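Local coordinates for ketosynthase (Streptomyces sp. MSC090213JE08, PDB 6KXD), which probably catalyses, as a beta-ketoacyl-ACP synthase, the decarboxylative condensation of an acyl-ACP with malonyl-ACP that lengthens a polyketide chain, at residues 108-122 against 135-149. Numbering follows the deposited sequence.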
ATOM      1  N   THR A 108      -7.594  -1.240  -6.033  1.00 38.26           N
ATOM      2  CA  THR A 108      -6.289  -1.065  -5.433  1.00 35.93           C
ATOM      3  C   THR A 108      -5.805   0.319  -5.848  1.00 37.45           C
ATOM      4  O   THR A 108      -5.700   0.609  -7.048  1.00 40.11           O
ATOM      5  CB  THR A 108      -5.401  -2.265  -5.756  1.00 46.41           C
ATOM      6  OG1 THR A 108      -4.095  -2.025  -5.233  1.00 55.23           O
ATOM      7  CG2 THR A 108      -5.335  -2.539  -7.233  1.00 50.95           C
ATOM      8  N   VAL A 109      -5.689   1.163  -4.816  1.00 38.26           N
ATOM      9  CA  VAL A 109      -5.336   2.532  -4.905  1.00 37.25           C
ATOM     10  C   VAL A 109      -3.995   2.696  -4.204  1.00 36.05           C
ATOM     11  O   VAL A 109      -3.851   2.376  -3.048  1.00 37.18           O
ATOM     12  CB  VAL A 109      -6.372   3.461  -4.262  1.00 42.82           C
ATOM     13  CG1 VAL A 109      -5.917   4.898  -4.386  1.00 47.55           C
ATOM     14  CG2 VAL A 109      -7.743   3.287  -4.897  1.00 48.42           C
ATOM     15  N   GLY A 110      -3.058   3.272  -4.929  1.00 36.83           N
ATOM     16  CA  GLY A 110      -1.768   3.604  -4.383  1.00 38.94           C
ATOM     17  C   GLY A 110      -1.808   4.953  -3.710  1.00 38.39           C
ATOM     18  O   GLY A 110      -2.555   5.821  -4.120  1.00 39.40           O
ATOM     19  N   THR A 111      -0.963   5.161  -2.704  1.00 38.92           N
ATOM     20  CA  THR A 111      -0.820   6.463  -2.107  1.00 39.03           C
ATOM     21  C   THR A 111       0.543   6.613  -1.443  1.00 41.56           C
ATOM     22  O   THR A 111       1.123   5.628  -0.982  1.00 41.56           O
ATOM     23  CB  THR A 111      -1.911   6.758  -1.072  1.00 39.27           C
ATOM     24  OG1 THR A 111      -1.926   8.179  -0.957  1.00 38.99           O
ATOM     25  CG2 THR A 111      -1.665   6.173   0.290  1.00 38.60           C
ATOM     26  N   THR A 112       1.011   7.869  -1.363  1.00 38.17           N
ATOM     27  CA  THR A 112       2.224   8.151  -0.581  1.00 38.66           C
ATOM     28  C   THR A 112       1.830   8.639   0.801  1.00 37.00           C
ATOM     29  O   THR A 112       2.297   8.148   1.792  1.00 39.43           O
ATOM     30  CB  THR A 112       3.102   9.182  -1.308  1.00 40.83           C
ATOM     31  OG1 THR A 112       3.501   8.633  -2.573  1.00 39.99           O
ATOM     32  CG2 THR A 112       4.288   9.619  -0.479  1.00 42.39           C
ATOM     33  N   ASP A 113       0.970   9.683   0.808  1.00 38.88           N
ATOM     34  CA  ASP A 113       0.682  10.513   1.963  1.00 39.54           C
ATOM     35  C   ASP A 113      -0.763  10.369   2.416  1.00 37.74           C
ATOM     36  O   ASP A 113      -1.058  10.615   3.574  1.00 40.59           O
ATOM     37  CB  ASP A 113       0.980  11.983   1.678  1.00 41.93           C
ATOM     38  CG  ASP A 113       2.464  12.212   1.475  1.00 44.93           C
ATOM     39  OD1 ASP A 113       3.235  11.737   2.346  1.00 47.35           O
ATOM     40  OD2 ASP A 113       2.819  12.783   0.429  1.00 51.12           O
ATOM     41  N   GLY A 114      -1.621   9.816   1.564  1.00 42.64           N
ATOM     42  CA  GLY A 114      -3.006   9.655   1.998  1.00 42.51           C
ATOM     43  C   GLY A 114      -3.559  10.993   2.458  1.00 38.40           C
ATOM     44  O   GLY A 114      -3.293  12.022   1.804  1.00 39.48           O
ATOM     45  N   GLU A 115      -4.271  10.980   3.592  1.00 40.67           N
ATOM     46  CA  GLU A 115      -4.900  12.208   4.125  1.00 39.97           C
ATOM     47  C   GLU A 115      -3.958  12.874   5.121  1.00 38.01           C
ATOM     48  O   GLU A 115      -4.341  13.224   6.230  1.00 39.00           O
ATOM     49  CB  GLU A 115      -6.238  11.865   4.764  1.00 42.91           C
ATOM     50  CG  GLU A 115      -7.170  11.168   3.804  1.00 41.25           C
ATOM     51  CD  GLU A 115      -7.558  11.812   2.485  1.00 47.28           C
ATOM     52  OE1 GLU A 115      -8.482  11.230   1.834  1.00 43.35           O
ATOM     53  OE2 GLU A 115      -6.943  12.859   2.072  1.00 43.72           O
ATOM     54  N   SER A 116      -2.682  13.009   4.735  1.00 40.25           N
ATOM     55  CA  SER A 116      -1.751  13.611   5.652  1.00 46.46           C
ATOM     56  C   SER A 116      -2.123  15.084   5.941  1.00 45.75           C
ATOM     57  O   SER A 116      -1.786  15.597   6.982  1.00 45.67           O
ATOM     58  CB  SER A 116      -0.335  13.438   5.158  1.00 52.32           C
ATOM     59  OG  SER A 116       0.122  12.109   5.488  1.00 50.80           O
ATOM     60  N   HIS A 117      -2.822  15.731   5.018  1.00 42.85           N
ATOM     61  CA  HIS A 117      -3.350  17.066   5.268  1.00 43.46           C
ATOM     62  C   HIS A 117      -4.309  17.053   6.455  1.00 44.68           C
ATOM     63  O   HIS A 117      -4.229  17.919   7.302  1.00 43.59           O
ATOM     64  CB  HIS A 117      -4.006  17.654   4.017  1.00 47.67           C
ATOM     65  CG  HIS A 117      -4.613  18.991   4.289  1.00 50.96           C
ATOM     66  ND1 HIS A 117      -3.843  20.094   4.648  1.00 51.28           N
ATOM     67  CD2 HIS A 117      -5.899  19.400   4.277  1.00 49.00           C
ATOM     68  CE1 HIS A 117      -4.639  21.135   4.826  1.00 51.62           C
ATOM     69  NE2 HIS A 117      -5.912  20.717   4.642  1.00 53.27           N
ATOM     70  N   ASP A 118      -5.247  16.086   6.487  1.00 41.65           N
ATOM     71  CA  ASP A 118      -6.144  15.898   7.618  1.00 41.47           C
ATOM     72  C   ASP A 118      -5.352  15.669   8.897  1.00 43.23           C
ATOM     73  O   ASP A 118      -5.745  16.124   9.952  1.00 41.17           O
ATOM     74  CB  ASP A 118      -7.165  14.780   7.346  1.00 46.17           C
ATOM     75  CG  ASP A 118      -8.169  15.156   6.279  1.00 50.27           C
ATOM     76  OD1 ASP A 118      -8.416  16.358   6.131  1.00 50.34           O
ATOM     77  OD2 ASP A 118      -8.709  14.243   5.623  1.00 52.41           O
ATOM     78  N   ILE A 119      -4.247  14.898   8.837  1.00 38.89           N
ATOM     79  CA  ILE A 119      -3.441  14.662  10.029  1.00 38.28           C
ATOM     80  C   ILE A 119      -2.922  16.025  10.528  1.00 37.69           C
ATOM     81  O   ILE A 119      -2.953  16.277  11.744  1.00 40.22           O
ATOM     82  CB  ILE A 119      -2.278  13.678   9.775  1.00 37.70           C
ATOM     83  CG1 ILE A 119      -2.830  12.283   9.443  1.00 42.68           C
ATOM     84  CG2 ILE A 119      -1.339  13.612  10.951  1.00 42.16           C
ATOM     85  CD1 ILE A 119      -1.762  11.257   9.146  1.00 42.45           C
ATOM     86  N   ALA A 120      -2.486  16.852   9.591  1.00 40.24           N
ATOM     87  CA  ALA A 120      -1.905  18.182   9.952  1.00 40.59           C
ATOM     88  C   ALA A 120      -2.999  19.031  10.618  1.00 41.56           C
ATOM     89  O   ALA A 120      -2.821  19.552  11.708  1.00 46.23           O
ATOM     90  CB  ALA A 120      -1.352  18.839   8.728  1.00 42.93           C
ATOM     91  N   VAL A 121      -4.179  18.994  10.030  1.00 40.72           N
ATOM     92  CA  VAL A 121      -5.283  19.784  10.582  1.00 41.73           C
ATOM     93  C   VAL A 121      -5.660  19.294  11.967  1.00 46.54           C
ATOM     94  O   VAL A 121      -5.943  20.106  12.894  1.00 43.19           O
ATOM     95  CB  VAL A 121      -6.484  19.797   9.628  1.00 44.56           C
ATOM     96  CG1 VAL A 121      -7.686  20.442  10.305  1.00 46.74           C
ATOM     97  CG2 VAL A 121      -6.185  20.460   8.300  1.00 47.11           C
ATOM     98  N   LEU A 122      -5.651  17.973  12.166  1.00 43.03           N
ATOM     99  CA  LEU A 122      -5.833  17.423  13.497  1.00 44.52           C
ATOM    100  C   LEU A 122      -4.809  17.977  14.484  1.00 47.56           C
ATOM    101  O   LEU A 122      -5.158  18.311  15.626  1.00 41.76           O
ATOM    102  CB  LEU A 122      -5.732  15.894  13.470  1.00 43.39           C
ATOM    103  CG  LEU A 122      -6.973  15.166  12.976  1.00 39.30           C
ATOM    104  CD1 LEU A 122      -6.628  13.731  12.592  1.00 42.69           C
ATOM    105  CD2 LEU A 122      -8.021  15.189  14.055  1.00 42.88           C
ATOM    106  N   MET A 135      -9.510  17.731  18.978  1.00 47.12           N
ATOM    107  CA  MET A 135      -9.400  17.152  17.660  1.00 47.58           C
ATOM    108  C   MET A 135     -10.763  16.630  17.177  1.00 41.53           C
ATOM    109  O   MET A 135     -11.512  16.036  17.931  1.00 49.62           O
ATOM    110  CB  MET A 135      -8.354  16.043  17.691  1.00 45.16           C
ATOM    111  CG  MET A 135      -6.990  16.643  17.695  1.00 51.22           C
ATOM    112  SD  MET A 135      -5.709  15.406  17.579  1.00 52.87           S
ATOM    113  CE  MET A 135      -5.928  14.466  19.084  1.00 55.47           C
ATOM    114  N   ASP A 136     -11.033  16.870  15.895  1.00 44.29           N
ATOM    115  CA  ASP A 136     -12.296  16.510  15.265  1.00 45.91           C
ATOM    116  C   ASP A 136     -12.351  15.002  15.002  1.00 49.05           C
ATOM    117  O   ASP A 136     -11.546  14.475  14.233  1.00 44.66           O
ATOM    118  CB  ASP A 136     -12.476  17.336  13.998  1.00 45.76           C
ATOM    119  CG  ASP A 136     -13.780  17.103  13.255  1.00 45.50           C
ATOM    120  OD1 ASP A 136     -14.604  16.282  13.717  1.00 49.03           O
ATOM    121  OD2 ASP A 136     -13.955  17.728  12.220  1.00 56.27           O
ATOM    122  N   PRO A 137     -13.344  14.271  15.561  1.00 45.92           N
ATOM    123  CA  PRO A 137     -13.518  12.846  15.262  1.00 42.04           C
ATOM    124  C   PRO A 137     -13.641  12.585  13.758  1.00 41.11           C
ATOM    125  O   PRO A 137     -13.234  11.528  13.302  1.00 42.62           O
ATOM    126  CB  PRO A 137     -14.804  12.484  16.007  1.00 45.65           C
ATOM    127  CG  PRO A 137     -14.782  13.438  17.174  1.00 49.91           C
ATOM    128  CD  PRO A 137     -14.351  14.740  16.539  1.00 49.61           C
ATOM    129  N   VAL A 138     -14.228  13.523  13.017  1.00 42.90           N
ATOM    130  CA  VAL A 138     -14.541  13.307  11.624  1.00 46.08           C
ATOM    131  C   VAL A 138     -13.229  13.195  10.845  1.00 47.61           C
ATOM    132  O   VAL A 138     -13.083  12.346   9.965  1.00 48.83           O
ATOM    133  CB  VAL A 138     -15.473  14.392  11.062  1.00 51.92           C
ATOM    134  CG1 VAL A 138     -15.404  14.506   9.562  1.00 51.11           C
ATOM    135  CG2 VAL A 138     -16.898  14.133  11.516  1.00 61.77           C
ATOM    136  N   LEU A 139     -12.282  14.053  11.199  1.00 43.39           N
ATOM    137  CA  LEU A 139     -10.954  13.983  10.654  1.00 45.95           C
ATOM    138  C   LEU A 139     -10.250  12.704  11.080  1.00 38.25           C
ATOM    139  O   LEU A 139      -9.651  12.027  10.205  1.00 44.03           O
ATOM    140  CB  LEU A 139     -10.132  15.182  11.125  1.00 48.12           C
ATOM    141  CG  LEU A 139     -10.480  16.516  10.483  1.00 54.13           C
ATOM    142  CD1 LEU A 139      -9.497  17.589  10.926  1.00 57.38           C
ATOM    143  CD2 LEU A 139     -10.470  16.400   8.988  1.00 53.65           C
ATOM    144  N   ALA A 140     -10.277  12.393  12.365  1.00 39.95           N
ATOM    145  CA  ALA A 140      -9.477  11.284  12.845  1.00 40.83           C
ATOM    146  C   ALA A 140      -9.997   9.992  12.220  1.00 44.76           C
ATOM    147  O   ALA A 140      -9.242   9.112  12.000  1.00 41.71           O
ATOM    148  CB  ALA A 140      -9.456  11.213  14.348  1.00 43.01           C
ATOM    149  N   ARG A 141     -11.290   9.922  11.891  1.00 42.76           N
ATOM    150  CA  ARG A 141     -11.848   8.671  11.312  1.00 45.91           C
ATOM    151  C   ARG A 141     -11.405   8.414   9.863  1.00 43.20           C
ATOM    152  O   ARG A 141     -11.562   7.316   9.377  1.00 51.61           O
ATOM    153  CB  ARG A 141     -13.372   8.745  11.352  1.00 42.35           C
ATOM    154  CG  ARG A 141     -13.874   8.428  12.747  1.00 42.62           C
ATOM    155  CD  ARG A 141     -15.299   8.924  12.892  1.00 45.54           C
ATOM    156  NE  ARG A 141     -15.669   8.872  14.292  1.00 52.92           N
ATOM    157  CZ  ARG A 141     -16.735   9.467  14.791  1.00 53.83           C
ATOM    158  NH1 ARG A 141     -17.465  10.250  14.017  1.00 57.88           N
ATOM    159  NH2 ARG A 141     -17.055   9.271  16.051  1.00 54.72           N
ATOM    160  N   ARG A 142     -10.902   9.416   9.155  1.00 39.96           N
ATOM    161  CA  ARG A 142     -10.699   9.251   7.774  1.00 39.39           C
ATOM    162  C   ARG A 142      -9.221   9.287   7.349  1.00 36.01           C
ATOM    163  O   ARG A 142      -8.994   9.359   6.177  1.00 41.14           O
ATOM    164  CB  ARG A 142     -11.536  10.295   7.059  1.00 43.00           C
ATOM    165  CG  ARG A 142     -10.925  11.683   7.041  1.00 42.24           C
ATOM    166  CD  ARG A 142     -12.001  12.640   6.568  1.00 40.51           C
ATOM    167  NE  ARG A 142     -11.391  13.938   6.308  1.00 41.27           N
ATOM    168  CZ  ARG A 142     -12.082  15.059   6.175  1.00 48.01           C
ATOM    169  NH1 ARG A 142     -13.376  15.065   6.468  1.00 39.20           N
ATOM    170  NH2 ARG A 142     -11.472  16.147   5.753  1.00 44.65           N
ATOM    171  N   ILE A 143      -8.275   9.263   8.296  1.00 39.94           N
ATOM    172  CA  ILE A 143      -6.846   9.485   7.998  1.00 39.82           C
ATOM    173  C   ILE A 143      -6.139   8.200   7.561  1.00 40.18           C
ATOM    174  O   ILE A 143      -5.058   8.284   7.047  1.00 44.44           O
ATOM    175  CB  ILE A 143      -6.093  10.116   9.189  1.00 42.31           C
ATOM    176  CG1 ILE A 143      -6.218   9.270  10.449  1.00 47.71           C
ATOM    177  CG2 ILE A 143      -6.572  11.559   9.407  1.00 48.63           C
ATOM    178  CD1 ILE A 143      -5.088   9.417  11.413  1.00 53.75           C
ATOM    179  N   ASN A 144      -6.761   7.048   7.720  1.00 37.98           N
ATOM    180  CA  ASN A 144      -6.015   5.789   7.455  1.00 39.52           C
ATOM    181  C   ASN A 144      -6.127   5.455   5.972  1.00 36.13           C
ATOM    182  O   ASN A 144      -7.205   5.544   5.354  1.00 38.79           O
ATOM    183  CB  ASN A 144      -6.471   4.671   8.385  1.00 40.28           C
ATOM    184  CG  ASN A 144      -6.238   5.007   9.841  1.00 44.67           C
ATOM    185  OD1 ASN A 144      -5.239   5.630  10.186  1.00 45.98           O
ATOM    186  ND2 ASN A 144      -7.180   4.639  10.683  1.00 49.73           N
ATOM    187  N   ALA A 145      -4.997   5.050   5.388  1.00 33.69           N
ATOM    188  CA  ALA A 145      -4.833   4.947   3.977  1.00 36.51           C
ATOM    189  C   ALA A 145      -5.765   3.891   3.358  1.00 33.81           C
ATOM    190  O   ALA A 145      -6.109   4.019   2.201  1.00 35.95           O
ATOM    191  CB  ALA A 145      -3.378   4.621   3.664  1.00 39.66           C
ATOM    192  N   GLY A 146      -6.171   2.897   4.139  1.00 34.99           N
ATOM    193  CA  GLY A 146      -7.012   1.810   3.673  1.00 37.44           C
ATOM    194  C   GLY A 146      -8.304   2.356   3.126  1.00 38.92           C
ATOM    195  O   GLY A 146      -8.909   1.809   2.217  1.00 35.65           O
ATOM    196  N   ARG A 147      -8.707   3.477   3.713  1.00 36.16           N
ATOM    197  CA  ARG A 147      -9.957   4.088   3.325  1.00 38.11           C
ATOM    198  C   ARG A 147      -9.989   4.531   1.849  1.00 38.14           C
ATOM    199  O   ARG A 147     -11.047   4.540   1.248  1.00 37.36           O
ATOM    200  CB  ARG A 147     -10.268   5.173   4.360  1.00 40.09           C
ATOM    201  CG  ARG A 147     -11.499   5.983   4.008  1.00 46.26           C
ATOM    202  CD  ARG A 147     -11.774   7.022   5.084  1.00 45.51           C
ATOM    203  NE  ARG A 147     -12.222   6.341   6.270  1.00 49.90           N
ATOM    204  CZ  ARG A 147     -13.414   6.437   6.806  1.00 46.49           C
ATOM    205  NH1 ARG A 147     -14.288   7.312   6.343  1.00 52.99           N
ATOM    206  NH2 ARG A 147     -13.682   5.689   7.860  1.00 42.67           N
ATOM    207  N   LEU A 148      -8.848   4.884   1.231  1.00 35.39           N
ATOM    208  CA  LEU A 148      -8.827   5.330  -0.111  1.00 39.52           C
ATOM    209  C   LEU A 148      -9.422   4.301  -1.061  1.00 40.77           C
ATOM    210  O   LEU A 148      -9.979   4.680  -2.089  1.00 40.14           O
ATOM    211  CB  LEU A 148      -7.397   5.605  -0.565  1.00 40.44           C
ATOM    212  CG  LEU A 148      -6.649   6.684   0.212  1.00 45.30           C
ATOM    213  CD1 LEU A 148      -5.282   6.905  -0.416  1.00 46.68           C
ATOM    214  CD2 LEU A 148      -7.438   7.976   0.243  1.00 46.51           C
ATOM    215  N   SER A 149      -9.248   3.011  -0.738  1.00 38.12           N
ATOM    216  CA  SER A 149      -9.744   1.927  -1.546  1.00 37.05           C
ATOM    217  C   SER A 149     -11.190   1.623  -1.226  1.00 38.14           C
ATOM    218  O   SER A 149     -11.972   1.455  -2.140  1.00 40.79           O
ATOM    219  CB  SER A 149      -8.840   0.688  -1.368  1.00 39.16           C
ATOM    220  OG  SER A 149      -7.741   0.865  -2.226  1.00 53.12           O
TER
HETATM  221  O   HOH W   1      -4.913   8.288   4.359  1.00 40.40           O
HETATM  222  O   HOH W   2      -9.861   9.298   2.844  1.00 48.66           O
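Asp118 and Arg142 form a side-on salt bridge that uses both carboxylate oxygens. Traced outward, Asp118 CB lies against Ile143 CG2 (3.9 Å) and Leu139 CD2; CG then swings to the side opposite the carbonyl carbon (chi1 -69°), which carries the carboxylate to the arginine. There OD2 accepts from Arg142 NE at 2.8 Å, nearly straight at 164°, while OD1 takes Arg142 NH2 at 3.1 Å. OD2 sits in the guanidinium plane, yet both nitrogens approach from above the carboxylate plane, the two groups being turned 62° apart. Leu139 CD2 lies over the rim of one guanidinium face, and NH1 reaches Asp73 O. Were Arg142 an alanine, the buried Asp118 carboxylate would probably lose its counter-charge and Leu139 CD2 the flat group beneath it.

Within the thiolase-like fold, this contact packs the start of helix 116-129, strand 105-110 and the turn after it against helix 137-140 and the chain leading from it into helix 147-156. Further along the first helix, Leu122 spreads its branches: CD2 meets Leu139 CB at 3.6 Å and CD1 rests on Ala140 CA. Near the strand, Leu148 CD1 presses tightly on Thr111 CB (3.4 Å), the two side chains crossing at about a right angle. Glu115, whose carboxylate binds Ala78 N and Gly79 N, donates from its backbone N to a water at 2.9 Å, and that water donates to Ile143 O.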